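Local coordinates for protein allantoicase (Saccharomyces cerevisiae, PDB 1O59) that catalyses the hydrolysis of allantoate to (S)-ureidoglycolate and urea, letting yeast use purines as a secondary nitrogen source, at residues 104-115 and 186-197. Residues are numbered along the deposited sequence; the frame is centred on the assembly and turned at random. Where two conformers were deposited one is given.
Sequences AAHIIGGEIDTA and GIARFRLYGRVV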
ATOM      1  N   ALA A 104       9.899   6.676   5.961  1.00 59.82           N
ATOM      2  CA  ALA A 104       9.311   7.010   7.238  1.00 58.98           C
ATOM      3  C   ALA A 104       7.813   7.314   7.071  1.00 59.13           C
ATOM      4  O   ALA A 104       7.352   7.701   5.999  1.00 59.54           O
ATOM      5  CB  ALA A 104      10.014   8.202   7.842  1.00 58.99           C
ATOM      6  N   ALA A 105       7.046   7.145   8.135  1.00 58.86           N
ATOM      7  CA  ALA A 105       5.624   7.443   8.102  1.00 58.35           C
ATOM      8  C   ALA A 105       5.020   7.687   9.497  1.00 58.18           C
ATOM      9  O   ALA A 105       5.516   7.182  10.512  1.00 57.75           O
ATOM     10  CB  ALA A 105       4.884   6.297   7.406  1.00 57.97           C
ATOM     11  N   HIS A 106       3.936   8.457   9.513  1.00 58.33           N
ATOM     12  CA  HIS A 106       3.034   8.577  10.665  1.00 58.43           C
ATOM     13  C   HIS A 106       1.914   7.512  10.545  1.00 58.63           C
ATOM     14  O   HIS A 106       1.299   7.389   9.491  1.00 59.61           O
ATOM     15  CB  HIS A 106       2.416   9.973  10.682  1.00 58.65           C
ATOM     16  CG  HIS A 106       3.394  11.084  10.925  1.00 59.17           C
ATOM     17  ND1 HIS A 106       4.004  11.776   9.903  1.00 61.77           N
ATOM     18  CD2 HIS A 106       3.831  11.654  12.069  1.00 60.46           C
ATOM     19  CE1 HIS A 106       4.784  12.719  10.407  1.00 61.14           C
ATOM     20  NE2 HIS A 106       4.699  12.662  11.722  1.00 60.83           N
ATOM     21  N   ILE A 107       1.646   6.740  11.601  1.00 58.24           N
ATOM     22  CA  ILE A 107       0.693   5.596  11.513  1.00 57.49           C
ATOM     23  C   ILE A 107      -0.737   5.948  11.883  1.00 56.73           C
ATOM     24  O   ILE A 107      -0.972   6.653  12.853  1.00 56.43           O
ATOM     25  CB  ILE A 107       1.175   4.414  12.387  1.00 57.35           C
ATOM     26  CG1 ILE A 107       2.611   4.046  12.036  1.00 57.73           C
ATOM     27  CG2 ILE A 107       0.274   3.206  12.208  1.00 57.58           C
ATOM     28  CD1 ILE A 107       2.820   3.710  10.512  1.00 61.18           C
ATOM     29  N   ILE A 108      -1.691   5.463  11.091  1.00 56.32           N
ATOM     30  CA  ILE A 108      -3.117   5.711  11.347  1.00 55.87           C
ATOM     31  C   ILE A 108      -3.908   4.439  11.696  1.00 55.60           C
ATOM     32  O   ILE A 108      -4.864   4.479  12.473  1.00 55.05           O
ATOM     33  CB  ILE A 108      -3.784   6.448  10.137  1.00 55.90           C
ATOM     34  CG1 ILE A 108      -5.291   6.602  10.376  1.00 56.05           C
ATOM     35  CG2 ILE A 108      -3.516   5.753   8.799  1.00 57.06           C
ATOM     36  CD1 ILE A 108      -5.621   7.475  11.607  1.00 54.44           C
ATOM     37  N   GLY A 109      -3.527   3.308  11.110  1.00 55.84           N
ATOM     38  CA  GLY A 109      -4.288   2.091  11.317  1.00 55.89           C
ATOM     39  C   GLY A 109      -3.660   0.919  10.661  1.00 56.05           C
ATOM     40  O   GLY A 109      -2.479   0.959  10.310  1.00 56.13           O
ATOM     41  N   GLY A 110      -4.457  -0.124  10.486  1.00 56.87           N
ATOM     42  CA  GLY A 110      -3.948  -1.359   9.904  1.00 57.49           C
ATOM     43  C   GLY A 110      -4.963  -2.457   9.755  1.00 58.06           C
ATOM     44  O   GLY A 110      -6.151  -2.278  10.031  1.00 58.43           O
ATOM     45  N   GLU A 111      -4.480  -3.594   9.276  1.00 59.32           N
ATOM     46  CA  GLU A 111      -5.259  -4.825   9.183  1.00 60.27           C
ATOM     47  C   GLU A 111      -4.487  -6.024   9.732  1.00 60.14           C
ATOM     48  O   GLU A 111      -3.299  -6.256   9.389  1.00 60.81           O
ATOM     49  CB  GLU A 111      -5.675  -5.152   7.732  1.00 60.17           C
ATOM     50  CG  GLU A 111      -6.389  -6.523   7.629  1.00 60.17           C
ATOM     51  CD  GLU A 111      -6.818  -6.950   6.211  1.00 62.01           C
ATOM     52  OE1 GLU A 111      -6.859  -6.104   5.278  1.00 65.93           O
ATOM     53  OE2 GLU A 111      -7.135  -8.155   6.033  1.00 63.23           O
ATOM     54  N   ILE A 112      -5.190  -6.803  10.535  1.00 59.94           N
ATOM     55  CA  ILE A 112      -4.744  -8.124  10.925  1.00 60.31           C
ATOM     56  C   ILE A 112      -5.755  -9.147  10.410  1.00 60.27           C
ATOM     57  O   ILE A 112      -6.940  -9.123  10.783  1.00 59.25           O
ATOM     58  CB  ILE A 112      -4.582  -8.211  12.465  1.00 61.01           C
ATOM     59  CG1 ILE A 112      -3.341  -7.400  12.935  1.00 61.17           C
ATOM     60  CG2 ILE A 112      -4.514  -9.669  12.949  1.00 60.52           C
ATOM     61  CD1 ILE A 112      -2.003  -8.065  12.613  1.00 61.76           C
ATOM     62  N   ASP A 113      -5.267 -10.015   9.518  1.00 60.47           N
ATOM     63  CA  ASP A 113      -6.057 -11.120   8.964  1.00 60.66           C
ATOM     64  C   ASP A 113      -5.581 -12.485   9.520  1.00 59.91           C
ATOM     65  O   ASP A 113      -4.465 -12.949   9.232  1.00 60.68           O
ATOM     66  CB  ASP A 113      -5.961 -11.091   7.426  1.00 60.70           C
ATOM     67  CG  ASP A 113      -7.013 -11.995   6.720  1.00 62.04           C
ATOM     68  OD1 ASP A 113      -7.821 -12.730   7.393  1.00 61.29           O
ATOM     69  OD2 ASP A 113      -7.081 -12.021   5.462  1.00 63.75           O
ATOM     70  N   THR A 114      -6.430 -13.132  10.298  1.00 58.95           N
ATOM     71  CA  THR A 114      -6.150 -14.476  10.813  1.00 58.57           C
ATOM     72  C   THR A 114      -6.714 -15.574   9.914  1.00 58.85           C
ATOM     73  O   THR A 114      -6.932 -16.680  10.375  1.00 59.27           O
ATOM     74  CB  THR A 114      -6.737 -14.638  12.253  1.00 58.21           C
ATOM     75  OG1 THR A 114      -8.129 -14.302  12.270  1.00 55.83           O
ATOM     76  CG2 THR A 114      -6.126 -13.651  13.226  1.00 56.84           C
ATOM     77  N   ALA A 115      -6.952 -15.275   8.639  1.00 59.48           N
ATOM     78  CA  ALA A 115      -7.529 -16.236   7.674  1.00 59.74           C
ATOM     79  C   ALA A 115      -7.006 -17.660   7.773  1.00 60.75           C
ATOM     80  O   ALA A 115      -5.786 -17.906   7.715  1.00 61.28           O
ATOM     81  CB  ALA A 115      -7.334 -15.736   6.247  1.00 59.72           C
ATOM     82  N   GLY A 186      -1.169 -18.117  14.876  1.00 57.16           N
ATOM     83  CA  GLY A 186      -1.054 -17.825  13.458  1.00 57.41           C
ATOM     84  C   GLY A 186      -1.704 -16.514  13.071  1.00 58.04           C
ATOM     85  O   GLY A 186      -2.740 -16.101  13.638  1.00 57.55           O
ATOM     86  N   ILE A 187      -1.070 -15.863  12.107  1.00 58.33           N
ATOM     87  CA  ILE A 187      -1.623 -14.708  11.443  1.00 59.26           C
ATOM     88  C   ILE A 187      -1.306 -14.819   9.942  1.00 59.64           C
ATOM     89  O   ILE A 187      -0.153 -15.002   9.552  1.00 59.31           O
ATOM     90  CB  ILE A 187      -1.024 -13.398  12.013  1.00 59.53           C
ATOM     91  CG1 ILE A 187      -1.402 -13.206  13.504  1.00 59.82           C
ATOM     92  CG2 ILE A 187      -1.496 -12.182  11.185  1.00 59.79           C
ATOM     93  CD1 ILE A 187      -0.610 -12.084  14.189  1.00 58.99           C
ATOM     94  N   ALA A 188      -2.333 -14.633   9.119  1.00 59.92           N
ATOM     95  CA  ALA A 188      -2.204 -14.702   7.668  1.00 60.14           C
ATOM     96  C   ALA A 188      -1.553 -13.431   7.105  1.00 60.28           C
ATOM     97  O   ALA A 188      -0.494 -13.514   6.455  1.00 61.08           O
ATOM     98  CB  ALA A 188      -3.579 -14.955   7.034  1.00 59.74           C
ATOM     99  N   ARG A 189      -2.151 -12.268   7.391  1.00 60.21           N
ATOM    100  CA  ARG A 189      -1.665 -10.998   6.843  1.00 60.51           C
ATOM    101  C   ARG A 189      -1.602  -9.895   7.845  1.00 60.77           C
ATOM    102  O   ARG A 189      -2.459  -9.808   8.754  1.00 61.66           O
ATOM    103  CB  ARG A 189      -2.529 -10.503   5.681  1.00 60.23           C
ATOM    104  CG  ARG A 189      -2.424 -11.336   4.397  1.00 59.04           C
ATOM    105  CD  ARG A 189      -1.054 -11.354   3.767  1.00 59.52           C
ATOM    106  NE  ARG A 189      -1.067 -12.138   2.515  1.00 59.68           N
ATOM    107  CZ  ARG A 189      -0.942 -13.461   2.439  1.00 59.82           C
ATOM    108  NH1 ARG A 189      -0.729 -14.207   3.514  1.00 60.12           N
ATOM    109  NH2 ARG A 189      -0.980 -14.041   1.256  1.00 60.47           N
ATOM    110  N   PHE A 190      -0.620  -9.015   7.650  1.00 61.07           N
ATOM    111  CA  PHE A 190      -0.512  -7.780   8.458  1.00 61.48           C
ATOM    112  C   PHE A 190      -0.260  -6.559   7.583  1.00 61.68           C
ATOM    113  O   PHE A 190       0.789  -6.451   6.957  1.00 63.09           O
ATOM    114  CB  PHE A 190       0.593  -7.938   9.502  1.00 61.51           C
ATOM    115  CG  PHE A 190       0.872  -6.695  10.340  1.00 61.60           C
ATOM    116  CD1 PHE A 190      -0.171  -5.848  10.786  1.00 62.93           C
ATOM    117  CD2 PHE A 190       2.182  -6.400  10.726  1.00 60.80           C
ATOM    118  CE1 PHE A 190       0.099  -4.722  11.567  1.00 61.64           C
ATOM    119  CE2 PHE A 190       2.451  -5.294  11.531  1.00 61.54           C
ATOM    120  CZ  PHE A 190       1.405  -4.453  11.948  1.00 61.74           C
ATOM    121  N   ARG A 191      -1.243  -5.665   7.518  1.00 62.28           N
ATOM    122  CA  ARG A 191      -1.111  -4.391   6.812  1.00 62.25           C
ATOM    123  C   ARG A 191      -0.993  -3.261   7.832  1.00 62.04           C
ATOM    124  O   ARG A 191      -1.745  -3.228   8.779  1.00 62.44           O
ATOM    125  CB  ARG A 191      -2.369  -4.120   5.971  1.00 62.64           C
ATOM    126  CG  ARG A 191      -2.889  -5.273   5.128  1.00 62.99           C
ATOM    127  CD  ARG A 191      -1.842  -5.911   4.250  1.00 63.40           C
ATOM    128  NE  ARG A 191      -2.356  -6.911   3.296  1.00 62.33           N
ATOM    129  CZ  ARG A 191      -1.557  -7.720   2.589  1.00 62.79           C
ATOM    130  NH1 ARG A 191      -0.240  -7.681   2.784  1.00 62.83           N
ATOM    131  NH2 ARG A 191      -2.061  -8.585   1.712  1.00 62.53           N
ATOM    132  N   LEU A 192      -0.080  -2.325   7.640  1.00 61.47           N
ATOM    133  CA  LEU A 192      -0.040  -1.149   8.507  1.00 61.10           C
ATOM    134  C   LEU A 192      -0.076   0.159   7.692  1.00 61.08           C
ATOM    135  O   LEU A 192       0.824   0.441   6.883  1.00 60.45           O
ATOM    136  CB  LEU A 192       1.170  -1.185   9.461  1.00 60.87           C
ATOM    137  CG  LEU A 192       1.012  -0.199  10.626  1.00 60.99           C
ATOM    138  CD1 LEU A 192       0.002  -0.673  11.696  1.00 57.81           C
ATOM    139  CD2 LEU A 192       2.340   0.072  11.248  1.00 61.37           C
ATOM    140  N   TYR A 193      -1.135   0.946   7.906  1.00 60.87           N
ATOM    141  CA  TYR A 193      -1.355   2.157   7.112  1.00 61.18           C
ATOM    142  C   TYR A 193      -0.722   3.396   7.718  1.00 61.14           C
ATOM    143  O   TYR A 193      -0.993   3.732   8.892  1.00 62.22           O
ATOM    144  CB  TYR A 193      -2.868   2.374   6.810  1.00 61.07           C
ATOM    145  CG  TYR A 193      -3.418   1.181   6.071  1.00 60.43           C
ATOM    146  CD1 TYR A 193      -2.998   0.917   4.769  1.00 61.72           C
ATOM    147  CD2 TYR A 193      -4.292   0.281   6.684  1.00 59.97           C
ATOM    148  CE1 TYR A 193      -3.450  -0.196   4.075  1.00 61.61           C
ATOM    149  CE2 TYR A 193      -4.746  -0.831   6.002  1.00 60.42           C
ATOM    150  CZ  TYR A 193      -4.313  -1.061   4.686  1.00 60.31           C
ATOM    151  OH  TYR A 193      -4.706  -2.153   3.972  1.00 59.07           O
ATOM    152  N   GLY A 194       0.089   4.085   6.917  1.00 60.42           N
ATOM    153  CA  GLY A 194       0.682   5.343   7.373  1.00 60.95           C
ATOM    154  C   GLY A 194       0.795   6.418   6.299  1.00 61.10           C
ATOM    155  O   GLY A 194       0.798   6.124   5.120  1.00 60.53           O
ATOM    156  N   ARG A 195       0.860   7.673   6.726  1.00 61.76           N
ATOM    157  CA  ARG A 195       0.994   8.789   5.818  1.00 62.46           C
ATOM    158  C   ARG A 195       2.485   8.895   5.642  1.00 63.25           C
ATOM    159  O   ARG A 195       3.200   9.074   6.609  1.00 63.09           O
ATOM    160  CB  ARG A 195       0.380  10.082   6.401  1.00 62.51           C
ATOM    161  CG  ARG A 195      -0.019  11.122   5.377  0.50 62.52           C
ATOM    162  CD  ARG A 195       1.132  11.779   4.639  0.50 62.78           C
ATOM    163  NE  ARG A 195       0.622  12.693   3.619  0.50 62.82           N
ATOM    164  CZ  ARG A 195       0.529  12.437   2.320  0.50 61.55           C
ATOM    165  NH1 ARG A 195       0.947  11.294   1.817  0.50 59.60           N
ATOM    166  NH2 ARG A 195       0.017  13.359   1.517  0.50 62.82           N
ATOM    167  N   VAL A 196       2.951   8.758   4.403  1.00 64.53           N
ATOM    168  CA  VAL A 196       4.367   8.737   4.118  1.00 65.43           C
ATOM    169  C   VAL A 196       4.940  10.125   4.270  1.00 67.15           C
ATOM    170  O   VAL A 196       4.322  11.113   3.886  1.00 66.37           O
ATOM    171  CB  VAL A 196       4.665   8.182   2.689  1.00 65.14           C
ATOM    172  CG1 VAL A 196       6.162   8.263   2.363  1.00 65.15           C
ATOM    173  CG2 VAL A 196       4.170   6.770   2.553  1.00 63.98           C
ATOM    174  N   VAL A 197       6.122  10.168   4.872  1.00 69.89           N
ATOM    175  CA  VAL A 197       6.959  11.352   4.915  1.00 72.21           C
ATOM    176  C   VAL A 197       7.981  11.279   3.780  1.00 75.02           C
ATOM    177  O   VAL A 197       8.861  10.400   3.798  1.00 75.75           O
ATOM    178  CB  VAL A 197       7.752  11.422   6.232  1.00 71.98           C
ATOM    179  CG1 VAL A 197       8.595  12.701   6.277  1.00 72.15           C
ATOM    180  CG2 VAL A 197       6.802  11.343   7.432  1.00 72.40           C
TER
HETATM  181  O   HOH W   1      -6.898  -3.297   4.982  1.00 42.07           O
HETATM  182  O   HOH W   2      -5.591  -6.528   3.086  1.00 46.82           O
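Glu111 and Arg191 exchange two backbone hydrogen bonds in the middle of an antiparallel strand pair, and the ladder runs from Asp113 with Arg189 to Ala104 with Val197. One classic beta bulge interrupts it and a second lies at its Asp113 end. At the first, Ile108 N gives Tyr193 O a nearly straight bond of 2.9 Å while Gly109 N adds a weak one; at the second, Asp113 O accepts from both Ala188 N and Arg189 N.

Apolar side chains fill the face toward strand 176-182. Ile112 CD1 reaches Phe190 CD1 at 3.4 Å, crossing the ring obliquely. Leu192 meets Ile107 at about a right angle, its CD2 3.7 Å from Ile107 CD1. CG anti to the backbone N (chi1 -164°) leans the Leu192 end toward the partner strand, CD1 3.3 Å from Gly109 O; an alanine here would probably leave a gap beside Ile107 and weaken the packing on Ile177. At Gly110 and Gly194 the strands come close, with Arg191 O and His106 O against the respective glycine CA atoms.

On the other face, Tyr193 lays its ring beside Gly110, CD2 3.6 Å from Gly110 CA. Glu111 and Arg191 lie alongside each other, yet their charged groups do not touch, Glu111 OE1 lying 5.0 Å from Arg191 NE, with carboxylate and guanidinium planes 85° apart. Water bridges them: Glu111 OE1 accepts from one water shared with Tyr193 OH and from a second that accepts from Arg191 NE. Glu111 OE2 takes a salt bridge from Arg160, and Arg191 NH1 bonds to Gln62 O.

The pair thus has an apolar side, packed between the sheets of this beta-sandwich repeat, and a hydrated polar side, where Arg160 probably balances the glutamate's charge directly and Arg191 through water.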